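Local coordinates for protein putative DD-carboxypeptidase TP_0574 (Treponema pallidum, PDB 1O75) that binds penicillin and has zinc-stimulated carboxypeptidase activity on synthetic depsipeptides, and is possibly a D,D-carboxypeptidase that may lower peptidoglycan cross-linking, at residues V71-E76 with T148-H153; V78-E83 with E94-P99; K103-S108 with F138-E143. The protein carries 2 engineered substitutions. All blocks are in the same frame, centred on the assembly; numbering follows the deposited sequence. Where two conformers were deposited one is given.

One long strand, 69-85, shows how a single element can serve several partners in a curled sheet. In contact 1 it pairs with strand 143-163 and in contact 2 with strand 91-98, the two centres lying about 18 Å apart. Glu-76 OE1 of contact 1 and Thr-97 OG1 of contact 2, 2.7 Å apart, probably share a hydrogen bond. Contact 3, centred about 10 Å from contact 1, joins strand 101-114, the neighbour of strand 69-85 in the sheet, to the hairpin that leads into strand 143-163; its Val-105 O lies 2.9 Å from Val-73 N of contact 1. Glu-72, Leu-74 and Lys-151 of contact 1 and Met-104 of contact 3 line one xenon site.

Contact 1 (V71-E76 with T148-H153); sequences VEVLGE and TNVKVH. With XE (xenon), chain G.
A classic beta bulge marks one end of the antiparallel pair formed by strands 71-76 and 148-153: Thr-148 and Asn-149 both face Leu-74. The Leu-74 O atom is gripped twice, by Thr-148 N at 2.7 Å and by Asn-149 N at 3.2 Å. Farther along, Glu-72 and Lys-151 form a regular hydrogen-bonded pair. The Glu-72 carboxylate also reaches across the ladder to the imidazole, where His-153 NE2 donates to Glu-72 OE1 at 2.9 Å. The oxygen lies in the ring plane, whereas the nitrogen meets it from above the carboxylate plane, 52° out of it. With CG of Glu-72 opposite the carbonyl carbon (chi1 -70°) and the chain extended beyond it, the acid is carried to the ring edge. Lys-151 NZ stays 4.1 Å from Glu-72 OE1, beyond a salt bridge. On the same face Leu-74 and Asn-149 run side by side, with Leu-74 CD2 3.3 Å from Asn-149 ND2. Xenon settles between these pairs, 3.7 Å from Lys-151 CB, and Met-104 completes its site. The reverse face is valine, Val-71 CG1 meeting Val-150 CG1 at 3.5 Å. Helix 60-65 packs over those valines through Ala-62 and Gln-65, strand 101-114 bonds to the far edge of 71-76, and strand 53-56 touches Asn-149 and Lys-151.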
ATOM      1  N   VAL B  71      24.368 -11.142  -3.342  1.00 30.30           N
ATOM      2  CA  VAL B  71      23.250 -12.008  -3.703  1.00 29.16           C
ATOM      3  C   VAL B  71      23.495 -12.948  -4.870  1.00 32.07           C
ATOM      4  O   VAL B  71      24.174 -12.580  -5.832  1.00 30.16           O
ATOM      5  CB  VAL B  71      22.036 -11.136  -4.108  1.00 30.45           C
ATOM      6  CG1 VAL B  71      20.844 -12.028  -4.549  1.00 27.82           C
ATOM      7  CG2 VAL B  71      21.668 -10.201  -2.964  1.00 28.49           C
ATOM      8  N   GLU B  72      22.928 -14.149  -4.790  1.00 31.39           N
ATOM      9  CA  GLU B  72      22.992 -15.093  -5.907  1.00 34.68           C
ATOM     10  C   GLU B  72      21.558 -15.504  -6.177  1.00 35.39           C
ATOM     11  O   GLU B  72      20.756 -15.653  -5.243  1.00 35.49           O
ATOM     12  CB  GLU B  72      23.795 -16.361  -5.571  1.00 35.54           C
ATOM     13  CG  GLU B  72      25.288 -16.153  -5.432  1.00 39.74           C
ATOM     14  CD  GLU B  72      25.998 -17.447  -5.078  1.00 42.50           C
ATOM     15  OE1 GLU B  72      25.675 -18.048  -4.034  1.00 42.16           O
ATOM     16  OE2 GLU B  72      26.869 -17.873  -5.852  1.00 46.51           O
ATOM     17  N   VAL B  73      21.222 -15.681  -7.449  1.00 33.75           N
ATOM     18  CA  VAL B  73      19.893 -16.118  -7.802  1.00 34.04           C
ATOM     19  C   VAL B  73      20.009 -17.353  -8.682  1.00 35.54           C
ATOM     20  O   VAL B  73      20.982 -17.519  -9.420  1.00 36.42           O
ATOM     21  CB  VAL B  73      19.089 -15.016  -8.552  1.00 35.01           C
ATOM     22  CG1 VAL B  73      18.798 -13.860  -7.607  1.00 34.26           C
ATOM     23  CG2 VAL B  73      19.876 -14.507  -9.737  1.00 33.82           C
ATOM     24  N   LEU B  74      19.025 -18.227  -8.553  1.00 35.18           N
ATOM     25  CA  LEU B  74      18.938 -19.456  -9.323  1.00 37.53           C
ATOM     26  C   LEU B  74      17.673 -19.335 -10.163  1.00 37.25           C
ATOM     27  O   LEU B  74      16.633 -18.905  -9.656  1.00 36.26           O
ATOM     28  CB  LEU B  74      18.782 -20.654  -8.389  1.00 38.90           C
ATOM     29  CG  LEU B  74      18.618 -22.012  -9.076  1.00 42.91           C
ATOM     30  CD1 LEU B  74      19.979 -22.441  -9.618  1.00 41.69           C
ATOM     31  CD2 LEU B  74      18.095 -23.056  -8.078  1.00 43.80           C
ATOM     32  N   GLY B  75      17.758 -19.723 -11.433  1.00 37.33           N
ATOM     33  CA  GLY B  75      16.591 -19.655 -12.298  1.00 36.35           C
ATOM     34  C   GLY B  75      16.441 -20.857 -13.214  1.00 37.61           C
ATOM     35  O   GLY B  75      17.410 -21.597 -13.437  1.00 35.48           O
ATOM     36  N   GLU B  76      15.229 -21.058 -13.734  1.00 36.31           N
ATOM     37  CA  GLU B  76      14.949 -22.172 -14.639  1.00 38.19           C
ATOM     38  C   GLU B  76      14.795 -21.647 -16.057  1.00 39.12           C
ATOM     39  O   GLU B  76      14.196 -20.584 -16.280  1.00 36.31           O
ATOM     40  CB  GLU B  76      13.663 -22.890 -14.249  1.00 39.41           C
ATOM     41  CG  GLU B  76      13.621 -23.342 -12.826  1.00 41.80           C
ATOM     42  CD  GLU B  76      12.332 -24.043 -12.478  1.00 43.70           C
ATOM     43  OE1 GLU B  76      11.280 -23.705 -13.062  1.00 44.28           O
ATOM     44  OE2 GLU B  76      12.366 -24.924 -11.602  1.00 46.23           O
ATOM     45  N   THR B 148      13.995 -18.582  -9.373  1.00 33.06           N
ATOM     46  CA  THR B 148      13.249 -19.478  -8.489  1.00 35.20           C
ATOM     47  C   THR B 148      13.777 -19.476  -7.043  1.00 34.65           C
ATOM     48  O   THR B 148      13.049 -19.825  -6.108  1.00 34.93           O
ATOM     49  CB  THR B 148      13.277 -20.931  -8.986  1.00 35.64           C
ATOM     50  OG1 THR B 148      14.640 -21.361  -9.107  1.00 34.42           O
ATOM     51  CG2 THR B 148      12.559 -21.049 -10.329  1.00 37.28           C
ATOM     52  N   ASN B 149      15.041 -19.096  -6.870  1.00 34.67           N
ATOM     53  CA  ASN B 149      15.653 -19.066  -5.541  1.00 35.44           C
ATOM     54  C   ASN B 149      16.629 -17.922  -5.442  1.00 35.48           C
ATOM     55  O   ASN B 149      17.191 -17.477  -6.447  1.00 32.65           O
ATOM     56  CB  ASN B 149      16.424 -20.364  -5.251  1.00 37.48           C
ATOM     57  CG  ASN B 149      15.544 -21.584  -5.265  1.00 42.11           C
ATOM     58  OD1 ASN B 149      14.998 -21.992  -4.238  1.00 41.97           O
ATOM     59  ND2 ASN B 149      15.382 -22.171  -6.449  1.00 44.07           N
ATOM     60  N   VAL B 150      16.844 -17.453  -4.213  1.00 33.44           N
ATOM     61  CA  VAL B 150      17.782 -16.375  -3.971  1.00 34.38           C
ATOM     62  C   VAL B 150      18.578 -16.754  -2.730  1.00 35.98           C
ATOM     63  O   VAL B 150      18.047 -17.373  -1.801  1.00 34.37           O
ATOM     64  CB  VAL B 150      17.062 -15.036  -3.732  1.00 35.62           C
ATOM     65  CG1 VAL B 150      18.084 -13.935  -3.486  1.00 35.09           C
ATOM     66  CG2 VAL B 150      16.200 -14.689  -4.959  1.00 40.31           C
ATOM     67  N   LYS B 151      19.850 -16.397  -2.728  1.00 35.62           N
ATOM     68  CA  LYS B 151      20.720 -16.706  -1.607  1.00 37.35           C
ATOM     69  C   LYS B 151      21.469 -15.423  -1.305  1.00 37.04           C
ATOM     70  O   LYS B 151      22.111 -14.860  -2.188  1.00 35.99           O
ATOM     71  CB  LYS B 151      21.686 -17.833  -1.999  1.00 39.67           C
ATOM     72  CG  LYS B 151      22.639 -18.279  -0.907  1.00 45.12           C
ATOM     73  CD  LYS B 151      23.458 -19.484  -1.350  1.00 47.82           C
ATOM     74  CE  LYS B 151      24.709 -19.643  -0.498  1.00 53.76           C
ATOM     75  NZ  LYS B 151      25.586 -20.786  -0.941  1.00 56.01           N
ATOM     76  N   VAL B 152      21.339 -14.935  -0.069  1.00 33.43           N
ATOM     77  CA  VAL B 152      22.005 -13.711   0.345  1.00 33.52           C
ATOM     78  C   VAL B 152      23.072 -14.060   1.399  1.00 34.35           C
ATOM     79  O   VAL B 152      22.752 -14.651   2.431  1.00 34.53           O
ATOM     80  CB  VAL B 152      20.979 -12.732   0.922  1.00 33.24           C
ATOM     81  CG1 VAL B 152      21.637 -11.360   1.143  1.00 32.53           C
ATOM     82  CG2 VAL B 152      19.779 -12.623  -0.039  1.00 34.96           C
ATOM     83  N   HIS B 153      24.321 -13.675   1.147  1.00 32.81           N
ATOM     84  CA  HIS B 153      25.439 -14.017   2.033  1.00 34.21           C
ATOM     85  C   HIS B 153      25.828 -12.993   3.079  1.00 34.46           C
ATOM     86  O   HIS B 153      26.426 -13.346   4.105  1.00 34.09           O
ATOM     87  CB  HIS B 153      26.704 -14.285   1.219  1.00 36.35           C
ATOM     88  CG  HIS B 153      26.584 -15.427   0.264  1.00 39.74           C
ATOM     89  ND1 HIS B 153      26.946 -16.726   0.381  1.00 39.74           N
ATOM     90  CD2 HIS B 153      26.046 -15.288  -0.997  1.00 43.23           C
ATOM     91  CE1 HIS B 153      26.625 -17.343  -0.806  1.00 44.68           C
ATOM     92  NE2 HIS B 153      26.084 -16.453  -1.621  1.00 42.36           N
TER
HETATM   93 XE    XE G1416      20.534 -19.338  -5.200  0.50 45.45          XE
HETATM   94  O   HOH W   1      14.426 -24.100  -9.595  1.00 55.16           O

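Contact 2 (V78-E83 with E94-P99); sequences VLSKQE and EYETDP
The Tyr-95 ring is met obliquely by two aliphatic groups from the facing strand, Val-78 CG2 at 3.7 Å from Tyr-95 CD1 and Lys-81 CD at 3.5 Å from Tyr-95 CE1. Lys-81 lies alongside the ring and points the same way, its extended chain starting with CG placed between the backbone N and the carbonyl carbon (chi1 67°). Beyond the ring its ammonium forms a salt bridge with Glu-144, while Tyr-95 OH is hydrogen-bonded to Ser-136. A second pair of flat groups occupies the other face of the hairpin: the Gln-82 amide and Glu-94 carboxylate are turned 61° apart. Gln-82 NE2 gives a 3.2 Å hydrogen bond to Glu-94 OE2, approaching nearly along the C-O axis of that carboxylate oxygen but tilted from its own amide plane. Glu-94 OE1 has its own partner, a salt bridge to Arg-401 of the second subunit. Between Val-78 and Ser-80 the register slips by one at a classic beta bulge, where Leu-79 N donates to Glu-96 O at 2.8 Å and Ser-80 N adds a weak bond to Glu-96 O at 3.3 Å. Leu-79 then lays CD1 3.6 Å from Thr-97 O. This hairpin of strands 69-85 and 91-98 presents the Gln-82 and Glu-94 face to the second subunit of the crystal dimer, while strand 143-163 packs against Val-78, Tyr-95 and Thr-97 through Glu-144 and Lys-146.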
ATOM      1  N   VAL B  78      13.650 -20.530 -19.473  1.00 34.65           N
ATOM      2  CA  VAL B  78      12.336 -20.121 -19.978  1.00 33.72           C
ATOM      3  C   VAL B  78      12.075 -20.756 -21.355  1.00 33.22           C
ATOM      4  O   VAL B  78      12.917 -20.654 -22.244  1.00 34.31           O
ATOM      5  CB  VAL B  78      12.271 -18.590 -20.143  1.00 33.68           C
ATOM      6  CG1 VAL B  78      11.029 -18.205 -20.917  1.00 30.22           C
ATOM      7  CG2 VAL B  78      12.274 -17.916 -18.754  1.00 34.20           C
ATOM      8  N   LEU B  79      10.913 -21.390 -21.499  1.00 31.96           N
ATOM      9  CA  LEU B  79      10.473 -22.036 -22.732  1.00 33.22           C
ATOM     10  C   LEU B  79       9.467 -21.136 -23.445  1.00 35.06           C
ATOM     11  O   LEU B  79       9.351 -21.156 -24.675  1.00 31.27           O
ATOM     12  CB  LEU B  79       9.827 -23.389 -22.427  1.00 33.26           C
ATOM     13  CG  LEU B  79      10.791 -24.424 -21.848  1.00 35.32           C
ATOM     14  CD1 LEU B  79      10.025 -25.672 -21.490  1.00 35.68           C
ATOM     15  CD2 LEU B  79      11.894 -24.737 -22.870  1.00 39.43           C
ATOM     16  N   SER B  80       8.710 -20.357 -22.679  1.00 33.85           N
ATOM     17  CA  SER B  80       7.770 -19.423 -23.304  1.00 35.08           C
ATOM     18  C   SER B  80       7.314 -18.402 -22.295  1.00 36.05           C
ATOM     19  O   SER B  80       7.381 -18.641 -21.090  1.00 35.96           O
ATOM     20  CB  SER B  80       6.543 -20.148 -23.868  1.00 36.07           C
ATOM     21  OG  SER B  80       5.632 -20.495 -22.848  1.00 40.70           O
ATOM     22  N   LYS B  81       6.890 -17.247 -22.778  1.00 33.98           N
ATOM     23  CA  LYS B  81       6.383 -16.248 -21.864  1.00 35.92           C
ATOM     24  C   LYS B  81       5.399 -15.339 -22.576  1.00 36.41           C
ATOM     25  O   LYS B  81       5.436 -15.209 -23.808  1.00 31.03           O
ATOM     26  CB  LYS B  81       7.517 -15.473 -21.199  1.00 36.44           C
ATOM     27  CG  LYS B  81       8.362 -14.582 -22.056  1.00 38.57           C
ATOM     28  CD  LYS B  81       9.189 -13.735 -21.097  1.00 41.98           C
ATOM     29  CE  LYS B  81      10.019 -12.685 -21.781  1.00 41.77           C
ATOM     30  NZ  LYS B  81      10.801 -11.905 -20.772  1.00 42.05           N
ATOM     31  N   GLN B  82       4.499 -14.752 -21.785  1.00 32.87           N
ATOM     32  CA  GLN B  82       3.436 -13.903 -22.284  1.00 33.56           C
ATOM     33  C   GLN B  82       3.321 -12.681 -21.367  1.00 33.40           C
ATOM     34  O   GLN B  82       3.448 -12.795 -20.138  1.00 32.81           O
ATOM     35  CB  GLN B  82       2.127 -14.714 -22.292  1.00 36.66           C
ATOM     36  CG  GLN B  82       1.902 -15.468 -20.955  1.00 46.53           C
ATOM     37  CD  GLN B  82       0.825 -16.572 -21.001  1.00 50.02           C
ATOM     38  OE1 GLN B  82       0.975 -17.591 -21.695  1.00 50.84           O
ATOM     39  NE2 GLN B  82      -0.255 -16.371 -20.244  1.00 51.13           N
ATOM     40  N   GLU B  83       3.097 -11.514 -21.950  1.00 31.37           N
ATOM     41  CA  GLU B  83       3.005 -10.320 -21.134  1.00 33.57           C
ATOM     42  C   GLU B  83       1.581 -10.121 -20.629  1.00 33.54           C
ATOM     43  O   GLU B  83       0.613 -10.426 -21.322  1.00 33.19           O
ATOM     44  CB  GLU B  83       3.444  -9.084 -21.932  1.00 35.44           C
ATOM     45  CG  GLU B  83       3.571  -7.827 -21.081  1.00 35.61           C
ATOM     46  CD  GLU B  83       3.982  -6.588 -21.887  1.00 40.94           C
ATOM     47  OE1 GLU B  83       3.168  -6.075 -22.690  1.00 41.33           O
ATOM     48  OE2 GLU B  83       5.126  -6.138 -21.713  1.00 41.28           O
ATOM     49  N   GLU B  94       4.247 -13.957 -17.546  1.00 35.16           N
ATOM     50  CA  GLU B  94       3.818 -15.263 -17.069  1.00 34.89           C
ATOM     51  C   GLU B  94       4.674 -16.213 -17.916  1.00 36.51           C
ATOM     52  O   GLU B  94       4.827 -16.015 -19.118  1.00 33.95           O
ATOM     53  CB  GLU B  94       2.328 -15.433 -17.277  1.00 37.37           C
ATOM     54  CG  GLU B  94       1.588 -14.759 -16.120  1.00 44.32           C
ATOM     55  CD  GLU B  94       0.187 -14.382 -16.456  1.00 47.05           C
ATOM     56  OE1 GLU B  94      -0.520 -13.889 -15.545  1.00 49.56           O
ATOM     57  OE2 GLU B  94      -0.200 -14.577 -17.629  1.00 47.63           O
ATOM     58  N   TYR B  95       5.226 -17.232 -17.272  1.00 34.96           N
ATOM     59  CA  TYR B  95       6.178 -18.124 -17.907  1.00 35.83           C
ATOM     60  C   TYR B  95       5.900 -19.608 -17.918  1.00 36.71           C
ATOM     61  O   TYR B  95       5.072 -20.126 -17.173  1.00 33.47           O
ATOM     62  CB  TYR B  95       7.528 -18.002 -17.199  1.00 34.78           C
ATOM     63  CG  TYR B  95       8.132 -16.634 -17.074  1.00 35.78           C
ATOM     64  CD1 TYR B  95       9.091 -16.208 -17.978  1.00 34.62           C
ATOM     65  CD2 TYR B  95       7.817 -15.789 -15.997  1.00 36.84           C
ATOM     66  CE1 TYR B  95       9.740 -14.990 -17.827  1.00 36.31           C
ATOM     67  CE2 TYR B  95       8.465 -14.550 -15.839  1.00 34.65           C
ATOM     68  CZ  TYR B  95       9.425 -14.164 -16.758  1.00 36.49           C
ATOM     69  OH  TYR B  95      10.085 -12.959 -16.663  1.00 36.66           O
ATOM     70  N   GLU B  96       6.685 -20.275 -18.765  1.00 37.94           N
ATOM     71  CA  GLU B  96       6.704 -21.725 -18.885  1.00 37.57           C
ATOM     72  C   GLU B  96       8.209 -21.978 -18.829  1.00 35.24           C
ATOM     73  O   GLU B  96       8.995 -21.285 -19.500  1.00 33.53           O
ATOM     74  CB  GLU B  96       6.116 -22.177 -20.216  1.00 42.89           C
ATOM     75  CG  GLU B  96       5.808 -23.658 -20.255  1.00 51.43           C
ATOM     76  CD  GLU B  96       5.221 -24.099 -21.586  1.00 56.69           C
ATOM     77  OE1 GLU B  96       4.280 -23.425 -22.072  1.00 58.22           O
ATOM     78  OE2 GLU B  96       5.699 -25.122 -22.137  1.00 58.48           O
ATOM     79  N   THR B  97       8.640 -22.922 -18.000  1.00 31.98           N
ATOM     80  CA  THR B  97      10.072 -23.169 -17.888  1.00 34.91           C
ATOM     81  C   THR B  97      10.409 -24.647 -17.955  1.00 33.31           C
ATOM     82  O   THR B  97       9.544 -25.486 -17.894  1.00 31.18           O
ATOM     83  CB  THR B  97      10.619 -22.676 -16.546  1.00 36.28           C
ATOM     84  OG1 THR B  97      10.157 -23.560 -15.512  1.00 38.51           O
ATOM     85  CG2 THR B  97      10.128 -21.254 -16.254  1.00 37.92           C
ATOM     86  N   ASP B  98      11.697 -24.932 -18.052  1.00 37.72           N
ATOM     87  CA  ASP B  98      12.178 -26.313 -18.074  1.00 39.90           C
ATOM     88  C   ASP B  98      12.931 -26.446 -16.751  1.00 39.12           C
ATOM     89  O   ASP B  98      14.039 -25.931 -16.616  1.00 38.57           O
ATOM     90  CB  ASP B  98      13.144 -26.506 -19.246  1.00 41.72           C
ATOM     91  CG  ASP B  98      13.665 -27.939 -19.354  1.00 46.51           C
ATOM     92  OD1 ASP B  98      13.495 -28.714 -18.382  1.00 46.90           O
ATOM     93  OD2 ASP B  98      14.250 -28.273 -20.414  1.00 46.26           O
ATOM     94  N   PRO B  99      12.340 -27.122 -15.758  1.00 41.00           N
ATOM     95  CA  PRO B  99      13.027 -27.264 -14.468  1.00 44.28           C
ATOM     96  C   PRO B  99      14.395 -27.959 -14.501  1.00 46.30           C
ATOM     97  O   PRO B  99      15.208 -27.762 -13.594  1.00 46.44           O
ATOM     98  CB  PRO B  99      12.024 -28.043 -13.622  1.00 44.20           C
ATOM     99  CG  PRO B  99      10.701 -27.697 -14.237  1.00 43.96           C
ATOM    100  CD  PRO B  99      11.002 -27.735 -15.709  1.00 42.41           C
TER

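Contact 3 (K103-S108 with F138-E143); sequences KMVRAS and FMVDSE
Phe-138 swings its ring toward Val-105 by taking a chi1 of 62°, which sets CG between the backbone N and the carbonyl carbon; Val-105 carries its CG2 methyl in the corresponding position. The two side chains come from facing strands and overlap head to tail, and that methyl ends over one face of the ring in a CH-pi contact, 3.9 Å from the Phe-138 centroid and displaced toward the rim. The ring edge is used as well: Lys-103 O approaches Phe-138 CZ at 3.5 Å, in the ring plane, where the slightly positive aromatic hydrogens would suit a carbonyl oxygen. The other Val-105 methyl turns to the neighbouring valine, with Val-105 CG1 3.7 Å from Val-140 CG2. Lys-103 contributes hydrocarbon here. Bends at chi2 (73°) and chi3 fold its chain against the Val-140 methyls, placing Lys-103 CG 3.7 Å from Val-140 CG2 and Lys-103 CE 3.8 Å from Val-140 CG1.

Apolar side chains can thus join two strands that share no backbone bond. The axes of 103-107 and 138-140 cross at 109° with a closest approach of 8.9 Å, and no hydrogen bond spans the contact. Strand 138-140 ends in a type I' turn from Val-140 to Glu-143, closed by backbone hydrogen bonds in both directions between these two residues. From there the chain returns as strand 143-163, whose Tyr-145 touches Lys-103 and Val-140 and whose Ile-147 touches Phe-138. Strand 69-85 runs beside 103-107 and offers Val-73 to both Val-105 and Phe-138, while Met-104, whose side chain sets off away from the hairpin, packs on Leu-74.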
ATOM      1  N   LYS B 103      20.455 -22.251 -13.951  1.00 43.71           N
ATOM      2  CA  LYS B 103      21.672 -21.478 -13.979  1.00 43.36           C
ATOM      3  C   LYS B 103      21.681 -20.646 -12.700  1.00 42.78           C
ATOM      4  O   LYS B 103      20.627 -20.223 -12.226  1.00 42.02           O
ATOM      5  CB  LYS B 103      21.672 -20.565 -15.200  1.00 47.27           C
ATOM      6  CG  LYS B 103      23.002 -19.900 -15.484  1.00 51.44           C
ATOM      7  CD  LYS B 103      24.034 -20.893 -16.045  1.00 55.15           C
ATOM      8  CE  LYS B 103      23.671 -21.349 -17.456  1.00 56.64           C
ATOM      9  NZ  LYS B 103      24.793 -22.076 -18.140  1.00 58.35           N
ATOM     10  N   MET B 104      22.866 -20.430 -12.140  0.58 42.06           N
ATOM     11  CA  MET B 104      23.005 -19.633 -10.929  0.58 42.17           C
ATOM     12  C   MET B 104      24.006 -18.533 -11.220  0.58 40.90           C
ATOM     13  O   MET B 104      25.094 -18.790 -11.724  0.58 41.42           O
ATOM     14  CB  MET B 104      23.499 -20.493  -9.761  0.58 43.83           C
ATOM     15  CG  MET B 104      23.509 -19.759  -8.419  0.58 46.25           C
ATOM     16  SD  MET B 104      24.026 -20.804  -7.044  0.58 49.25           S
ATOM     17  CE  MET B 104      22.571 -21.823  -6.828  0.58 48.50           C
ATOM     18  N   VAL B 105      23.631 -17.301 -10.914  1.00 38.71           N
ATOM     19  CA  VAL B 105      24.501 -16.174 -11.156  1.00 35.99           C
ATOM     20  C   VAL B 105      24.456 -15.251  -9.969  1.00 36.39           C
ATOM     21  O   VAL B 105      23.563 -15.353  -9.137  1.00 35.31           O
ATOM     22  CB  VAL B 105      24.028 -15.361 -12.398  1.00 36.53           C
ATOM     23  CG1 VAL B 105      24.068 -16.243 -13.656  1.00 35.27           C
ATOM     24  CG2 VAL B 105      22.597 -14.847 -12.173  1.00 35.55           C
ATOM     25  N   ARG B 106      25.434 -14.362  -9.894  1.00 35.92           N
ATOM     26  CA  ARG B 106      25.459 -13.362  -8.851  1.00 38.31           C
ATOM     27  C   ARG B 106      24.623 -12.196  -9.404  1.00 37.37           C
ATOM     28  O   ARG B 106      24.686 -11.906 -10.600  1.00 34.72           O
ATOM     29  CB  ARG B 106      26.896 -12.896  -8.592  1.00 41.47           C
ATOM     30  CG  ARG B 106      27.795 -13.990  -8.026  1.00 45.06           C
ATOM     31  CD  ARG B 106      29.141 -13.430  -7.567  1.00 51.41           C
ATOM     32  NE  ARG B 106      30.032 -13.155  -8.689  1.00 55.68           N
ATOM     33  CZ  ARG B 106      30.593 -14.093  -9.448  1.00 57.45           C
ATOM     34  NH1 ARG B 106      30.362 -15.381  -9.207  1.00 58.56           N
ATOM     35  NH2 ARG B 106      31.380 -13.745 -10.458  1.00 58.32           N
ATOM     36  N   ALA B 107      23.834 -11.549  -8.545  1.00 33.80           N
ATOM     37  CA  ALA B 107      23.028 -10.397  -8.952  1.00 32.30           C
ATOM     38  C   ALA B 107      23.593  -9.244  -8.150  1.00 33.73           C
ATOM     39  O   ALA B 107      23.580  -9.263  -6.903  1.00 33.74           O
ATOM     40  CB  ALA B 107      21.541 -10.627  -8.617  1.00 32.45           C
ATOM     41  N   SER B 108      24.103  -8.235  -8.837  1.00 29.70           N
ATOM     42  CA  SER B 108      24.725  -7.122  -8.134  1.00 31.65           C
ATOM     43  C   SER B 108      24.653  -5.868  -8.979  1.00 33.35           C
ATOM     44  O   SER B 108      24.848  -5.923 -10.197  1.00 36.20           O
ATOM     45  CB  SER B 108      26.192  -7.484  -7.828  1.00 29.40           C
ATOM     46  OG  SER B 108      26.851  -6.487  -7.061  1.00 33.52           O
ATOM     47  N   PHE B 138      16.353 -13.479 -15.449  1.00 35.77           N
ATOM     48  CA  PHE B 138      17.650 -12.893 -15.757  1.00 36.89           C
ATOM     49  C   PHE B 138      18.231 -13.535 -17.031  1.00 38.53           C
ATOM     50  O   PHE B 138      17.811 -14.613 -17.430  1.00 37.17           O
ATOM     51  CB  PHE B 138      18.625 -13.056 -14.570  1.00 36.15           C
ATOM     52  CG  PHE B 138      18.937 -14.486 -14.215  1.00 37.65           C
ATOM     53  CD1 PHE B 138      19.994 -15.155 -14.830  1.00 37.69           C
ATOM     54  CD2 PHE B 138      18.186 -15.158 -13.254  1.00 36.56           C
ATOM     55  CE1 PHE B 138      20.298 -16.465 -14.493  1.00 37.33           C
ATOM     56  CE2 PHE B 138      18.478 -16.469 -12.908  1.00 37.79           C
ATOM     57  CZ  PHE B 138      19.535 -17.128 -13.527  1.00 37.39           C
ATOM     58  N   MET B 139      19.198 -12.865 -17.643  1.00 42.90           N
ATOM     59  CA  MET B 139      19.827 -13.346 -18.877  1.00 47.65           C
ATOM     60  C   MET B 139      21.223 -13.928 -18.696  1.00 49.18           C
ATOM     61  O   MET B 139      22.074 -13.337 -18.029  1.00 49.08           O
ATOM     62  CB  MET B 139      19.948 -12.206 -19.891  1.00 48.34           C
ATOM     63  CG  MET B 139      18.654 -11.590 -20.337  1.00 51.84           C
ATOM     64  SD  MET B 139      17.625 -12.731 -21.220  1.00 58.81           S
ATOM     65  CE  MET B 139      16.082 -11.755 -21.298  1.00 57.78           C
ATOM     66  N   VAL B 140      21.455 -15.077 -19.317  1.00 51.94           N
ATOM     67  CA  VAL B 140      22.758 -15.731 -19.288  1.00 55.24           C
ATOM     68  C   VAL B 140      23.068 -16.174 -20.720  1.00 57.20           C
ATOM     69  O   VAL B 140      22.387 -17.045 -21.272  1.00 56.41           O
ATOM     70  CB  VAL B 140      22.768 -16.966 -18.364  1.00 55.73           C
ATOM     71  CG1 VAL B 140      24.126 -17.651 -18.421  1.00 58.45           C
ATOM     72  CG2 VAL B 140      22.479 -16.546 -16.948  1.00 56.11           C
ATOM     73  N   ASP B 141      24.098 -15.573 -21.309  1.00 59.58           N
ATOM     74  CA  ASP B 141      24.489 -15.884 -22.678  1.00 61.70           C
ATOM     75  C   ASP B 141      23.287 -15.796 -23.591  1.00 61.50           C
ATOM     76  O   ASP B 141      22.984 -16.739 -24.310  1.00 63.07           O
ATOM     77  CB  ASP B 141      25.081 -17.293 -22.797  1.00 63.07           C
ATOM     78  CG  ASP B 141      26.433 -17.417 -22.133  1.00 65.81           C
ATOM     79  OD1 ASP B 141      27.261 -16.493 -22.307  1.00 66.89           O
ATOM     80  OD2 ASP B 141      26.664 -18.442 -21.449  1.00 66.89           O
ATOM     81  N   SER B 142      22.580 -14.678 -23.539  1.00 61.10           N
ATOM     82  CA  SER B 142      21.433 -14.489 -24.413  1.00 61.03           C
ATOM     83  C   SER B 142      20.255 -15.434 -24.156  1.00 59.10           C
ATOM     84  O   SER B 142      19.294 -15.457 -24.930  1.00 60.15           O
ATOM     85  CB  SER B 142      21.889 -14.618 -25.871  1.00 62.55           C
ATOM     86  OG  SER B 142      23.158 -14.002 -26.049  1.00 65.50           O
ATOM     87  N   GLU B 143      20.330 -16.238 -23.102  1.00 56.11           N
ATOM     88  CA  GLU B 143      19.209 -17.115 -22.760  1.00 52.69           C
ATOM     89  C   GLU B 143      18.595 -16.583 -21.460  1.00 49.02           C
ATOM     90  O   GLU B 143      19.303 -16.054 -20.605  1.00 48.20           O
ATOM     91  CB  GLU B 143      19.658 -18.553 -22.556  1.00 55.76           C
ATOM     92  CG  GLU B 143      19.851 -19.337 -23.835  1.00 62.47           C
ATOM     93  CD  GLU B 143      19.740 -20.834 -23.593  1.00 65.48           C
ATOM     94  OE1 GLU B 143      18.595 -21.328 -23.436  1.00 66.97           O
ATOM     95  OE2 GLU B 143      20.798 -21.508 -23.546  1.00 66.91           O
TER